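Long-range contacts in biofilm-associated surface protein (Staphylococcus aureus, PDB 7C7U), which is a cell wall-anchored surface protein associated with biofilm formation that probably acts in adhesion and as a switch for functional amyloid assembly: residues P39-S44 and Y186-A191; A47-I52 and D145-N150. All blocks are in the same frame, centred on the assembly; numbering follows the deposited sequence.

Contact 1 (P39-S44 and Y186-A191); sequences PGKLDS and YFLTKA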
# COMPACT_ATOMS: atom_id res chain seq x y z
N PRO A 39 14.37 -18.52 -12.65
CA PRO A 39 15.67 -18.12 -13.20
C PRO A 39 16.80 -19.11 -12.92
O PRO A 39 16.74 -19.95 -12.03
CB PRO A 39 15.96 -16.78 -12.52
CG PRO A 39 15.30 -16.90 -11.17
CD PRO A 39 14.06 -17.77 -11.41
N GLY A 40 17.88 -18.94 -13.68
CA GLY A 40 19.10 -19.64 -13.37
C GLY A 40 19.72 -19.13 -12.08
O GLY A 40 19.45 -18.02 -11.62
N LYS A 41 20.54 -19.99 -11.47
CA LYS A 41 21.22 -19.63 -10.23
C LYS A 41 22.47 -18.81 -10.52
O LYS A 41 23.07 -18.91 -11.59
CB LYS A 41 21.62 -20.88 -9.45
CG LYS A 41 20.48 -21.76 -9.01
CD LYS A 41 20.99 -22.88 -8.09
CE LYS A 41 21.88 -23.88 -8.81
NZ LYS A 41 21.15 -25.09 -9.22
N LEU A 42 22.85 -17.98 -9.56
CA LEU A 42 24.00 -17.10 -9.69
C LEU A 42 25.10 -17.53 -8.74
O LEU A 42 25.68 -16.71 -8.02
CB LEU A 42 23.59 -15.64 -9.41
CG LEU A 42 22.38 -15.14 -10.19
CD1 LEU A 42 22.09 -13.70 -9.84
CD2 LEU A 42 22.54 -15.32 -11.70
N ASP A 43 25.39 -18.83 -8.73
CA ASP A 43 26.17 -19.44 -7.66
C ASP A 43 27.44 -20.11 -8.18
O ASP A 43 28.04 -20.92 -7.47
CB ASP A 43 25.31 -20.47 -6.93
CG ASP A 43 24.99 -21.67 -7.81
OD1 ASP A 43 24.98 -21.52 -9.06
OD2 ASP A 43 24.73 -22.76 -7.26
N SER A 44 27.88 -19.77 -9.39
CA SER A 44 29.08 -20.38 -9.92
C SER A 44 29.89 -19.34 -10.68
O SER A 44 29.34 -18.39 -11.24
CB SER A 44 28.76 -21.53 -10.86
OG SER A 44 28.22 -21.03 -12.08
N TYR A 186 13.95 -14.72 -4.72
CA TYR A 186 15.24 -14.09 -4.83
C TYR A 186 16.18 -15.05 -5.54
O TYR A 186 16.00 -16.27 -5.46
CB TYR A 186 15.82 -13.68 -3.47
CG TYR A 186 15.91 -14.79 -2.43
CD1 TYR A 186 17.08 -15.53 -2.28
CD2 TYR A 186 14.86 -15.06 -1.58
CE1 TYR A 186 17.18 -16.53 -1.32
CE2 TYR A 186 14.95 -16.05 -0.61
CZ TYR A 186 16.11 -16.78 -0.49
OH TYR A 186 16.21 -17.77 0.46
N PHE A 187 17.15 -14.48 -6.25
CA PHE A 187 18.17 -15.26 -6.95
C PHE A 187 19.09 -15.93 -5.95
O PHE A 187 19.47 -15.33 -4.94
CB PHE A 187 18.99 -14.37 -7.87
CG PHE A 187 18.21 -13.77 -8.99
CD1 PHE A 187 17.99 -14.50 -10.16
CD2 PHE A 187 17.73 -12.47 -8.91
CE1 PHE A 187 17.29 -13.93 -11.21
CE2 PHE A 187 17.04 -11.90 -9.95
CZ PHE A 187 16.80 -12.63 -11.10
N LEU A 188 19.47 -17.16 -6.24
CA LEU A 188 20.37 -17.89 -5.36
C LEU A 188 21.80 -17.55 -5.73
O LEU A 188 22.16 -17.55 -6.91
CB LEU A 188 20.12 -19.40 -5.45
CG LEU A 188 18.72 -19.87 -5.06
CD1 LEU A 188 18.58 -21.37 -5.08
CD2 LEU A 188 18.33 -19.30 -3.69
N THR A 189 22.60 -17.23 -4.73
CA THR A 189 24.03 -16.98 -4.89
C THR A 189 24.81 -17.93 -4.00
O THR A 189 24.22 -18.71 -3.23
CB THR A 189 24.41 -15.53 -4.54
OG1 THR A 189 24.33 -15.36 -3.11
CG2 THR A 189 23.52 -14.53 -5.25
N LYS A 190 26.14 -17.81 -4.05
CA LYS A 190 26.96 -18.58 -3.13
C LYS A 190 26.63 -18.31 -1.68
O LYS A 190 26.88 -19.16 -0.83
CB LYS A 190 28.46 -18.31 -3.39
CG LYS A 190 28.94 -18.82 -4.74
CD LYS A 190 30.39 -18.42 -5.04
CE LYS A 190 30.95 -19.30 -6.15
NZ LYS A 190 32.29 -18.86 -6.62
N ALA A 191 26.02 -17.14 -1.37
CA ALA A 191 25.64 -16.85 0.01
C ALA A 191 24.54 -17.79 0.50
O ALA A 191 24.46 -18.09 1.69
CB ALA A 191 25.18 -15.39 0.14
O HOH W 1 18.40 -18.15 -8.80
O HOH W 2 27.39 -16.29 -5.74
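The ring of Phe187 meets three residues of Pro39-Ser44. Gly40 O lies at its edge, close to the ring plane, 4.1 Å from Phe187 CD1. Pro39 CB and CG come in obliquely from one side of the ring plane, with CB 3.4 Å from Phe187 CE1. Leu42 CD1 slants in from the opposite side. It is 3.7 Å from Phe187 CB and close to CG, so it packs at the root of the aromatic group. Phe187 CG stands anti to the carbonyl carbon (chi1 -65°), which carries the ring over to Pro39 and Gly40. His165 of strand 163-171 adds an edge-to-face ring contact with Phe187.

Beyond the ring, the two segments run side by side in nearly the same direction, 14° apart. Leu42 N donates to Leu188 O at 2.8 Å. Leu42 N lies almost straight out from the carbonyl, with a C=O...N angle of 171°. Two waters supplement this bond. One donates to Gly40 O and accepts from Leu188 N. The other donates to Leu42 O, at 2.9 Å, and accepts from Lys190 N. Thr189 CA adds a CH...O contact to Leu42 O at 3.5 Å.

At the far end the extended chain of Lys190 passes along Asp43, with CG 3.6 Å from Asp43 O. Its NZ forms a salt bridge with Asp45. Thr189 turns its OG1 back to accept from Ala191 N, an ST turn.

The chemistry thus changes along the contact. Apolar packing around Phe187 gives way to a backbone seam in which water carries part of the hydrogen bonding, and then to charged side chains.

Contact 2 (A47-I52 and D145-N150); sequences ALNSNI and DDTVGN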
# COMPACT_ATOMS: atom_id res chain seq x y z
N ALA A 47 28.45 -19.07 -14.14
CA ALA A 47 27.29 -18.18 -14.15
C ALA A 47 27.71 -16.74 -13.89
O ALA A 47 27.15 -15.81 -14.47
CB ALA A 47 26.27 -18.63 -13.11
N LEU A 48 28.72 -16.54 -13.03
CA LEU A 48 29.11 -15.17 -12.69
C LEU A 48 29.88 -14.50 -13.81
O LEU A 48 29.87 -13.26 -13.90
CB LEU A 48 29.95 -15.16 -11.42
CG LEU A 48 29.17 -15.36 -10.12
CD1 LEU A 48 30.09 -15.34 -8.90
CD2 LEU A 48 28.11 -14.32 -10.01
N ASN A 49 30.52 -15.27 -14.68
CA ASN A 49 31.27 -14.73 -15.80
C ASN A 49 30.42 -14.55 -17.05
O ASN A 49 30.97 -14.26 -18.12
CB ASN A 49 32.48 -15.61 -16.10
CG ASN A 49 33.58 -14.85 -16.83
OD1 ASN A 49 34.15 -15.33 -17.81
ND2 ASN A 49 33.87 -13.64 -16.35
N SER A 50 29.11 -14.72 -16.96
CA SER A 50 28.20 -14.43 -18.05
C SER A 50 27.57 -13.06 -17.82
O SER A 50 27.43 -12.61 -16.68
CB SER A 50 27.12 -15.50 -18.16
OG SER A 50 26.14 -15.15 -19.12
N ASN A 51 27.19 -12.39 -18.91
CA ASN A 51 26.39 -11.19 -18.80
C ASN A 51 24.91 -11.47 -19.00
O ASN A 51 24.14 -10.54 -19.27
CB ASN A 51 26.88 -10.13 -19.79
CG ASN A 51 26.49 -10.44 -21.22
OD1 ASN A 51 26.74 -11.54 -21.72
ND2 ASN A 51 25.85 -9.48 -21.88
N ILE A 52 24.49 -12.73 -18.89
CA ILE A 52 23.10 -13.13 -19.06
C ILE A 52 22.63 -13.90 -17.83
O ILE A 52 23.31 -14.82 -17.36
CB ILE A 52 22.89 -13.99 -20.32
CG1 ILE A 52 23.27 -13.19 -21.57
CG2 ILE A 52 21.43 -14.49 -20.40
CD1 ILE A 52 22.86 -13.83 -22.87
N ASP A 145 24.86 -5.05 -18.95
CA ASP A 145 25.97 -4.29 -19.51
C ASP A 145 27.33 -4.65 -18.92
O ASP A 145 28.33 -4.00 -19.24
CB ASP A 145 25.72 -2.78 -19.36
CG ASP A 145 25.73 -2.31 -17.91
OD1 ASP A 145 26.21 -3.04 -17.02
OD2 ASP A 145 25.25 -1.18 -17.67
N ASP A 146 27.38 -5.64 -18.03
CA ASP A 146 28.62 -6.15 -17.46
C ASP A 146 28.34 -7.57 -17.02
O ASP A 146 27.20 -8.05 -17.10
CB ASP A 146 29.09 -5.27 -16.30
CG ASP A 146 30.58 -5.41 -16.01
OD1 ASP A 146 31.26 -6.27 -16.61
OD2 ASP A 146 31.08 -4.63 -15.17
N THR A 147 29.37 -8.27 -16.56
CA THR A 147 29.11 -9.62 -16.07
C THR A 147 28.36 -9.60 -14.74
O THR A 147 28.36 -8.60 -14.00
CB THR A 147 30.40 -10.41 -15.93
OG1 THR A 147 30.06 -11.79 -15.82
CG2 THR A 147 31.10 -10.01 -14.68
N VAL A 148 27.68 -10.71 -14.45
CA VAL A 148 26.96 -10.83 -13.18
C VAL A 148 27.92 -10.72 -12.01
O VAL A 148 27.63 -10.05 -11.01
CB VAL A 148 26.17 -12.16 -13.13
CG1 VAL A 148 25.45 -12.29 -11.79
CG2 VAL A 148 25.16 -12.25 -14.27
N GLY A 149 29.10 -11.35 -12.13
CA GLY A 149 30.07 -11.31 -11.04
C GLY A 149 30.55 -9.91 -10.69
O GLY A 149 30.67 -9.57 -9.52
N ASN A 150 30.85 -9.10 -11.70
CA ASN A 150 31.27 -7.73 -11.43
C ASN A 150 30.12 -6.92 -10.87
O ASN A 150 30.33 -5.99 -10.08
CB ASN A 150 31.80 -7.06 -12.70
CG ASN A 150 33.07 -7.72 -13.24
OD1 ASN A 150 33.76 -8.47 -12.52
ND2 ASN A 150 33.39 -7.46 -14.50
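Val148 faces the end of helix 45-48 and the loop after it; its CB points toward Ala47-Ile52. CB itself lies 3.8 Å from Ser50 O. There the side chain forks. CG1 extends opposite the backbone N (chi1 178°) and meets Leu48 CD2 at 3.8 Å, methyl to methyl. CG2 takes the other branch and lies against Ser50 O, 3.3 Å away. The Val148 backbone binds the same carbonyl: Val148 N donates to Ser50 O at 2.9 Å, with a nearly straight N-H...O angle of 165°.

Gly149 follows suit one residue on. Its N donates to Leu48 O at 2.7 Å, in the carbonyl plane and on a lone pair. Without a side chain, Gly149 lets the chain come close to Leu48, whose CB and CD2 pack on Gly149 CA. Thr147 OG1 also approaches Leu48 O, but the modelled distance is unusually short and its detail is doubtful.

Asn51 packs its CB 3.4 Å from Asp146 O, a buried carbonyl for which the model has no partner. Asn51 ND2 is hydrogen-bonded to Leu144 O, just before Asp145-Asn150. Asp146 OD1 accepts from Thr147 N and Asn150 ND2, both from the same face of the carboxylate, and so ties the helix entrance together.

Thr147 is the N-cap residue, yet its side chain makes no capping bond. Instead, carbonyls from a distant part of the chain serve the first NH groups of helix 148-152. This is a helix N-terminus docked on the exit of helix 45-48, beside the antiparallel strands 52-61 and 133-144.

How the contacts relate
Contact 2 is nested inside the loop closed by contact 1, and their centres are about 12 Å apart. Residues 39-44 lead into helix 45-48, so one connection serves both. Ser44 OG bonds to Ala47 N at the start of that helix. The contacts also touch directly: Leu42 CD1 is 4.1 Å from Val148 CG1, and Lys41 O is 3.5 Å from Ala47 CB. Leu42 therefore packs both on Phe187 and on Val148. The Phe187 side chain is about 9 Å from a bound calcium ion, and that of Val148 about 14 Å from one. Neither contact supplies a ligand to the calcium sites.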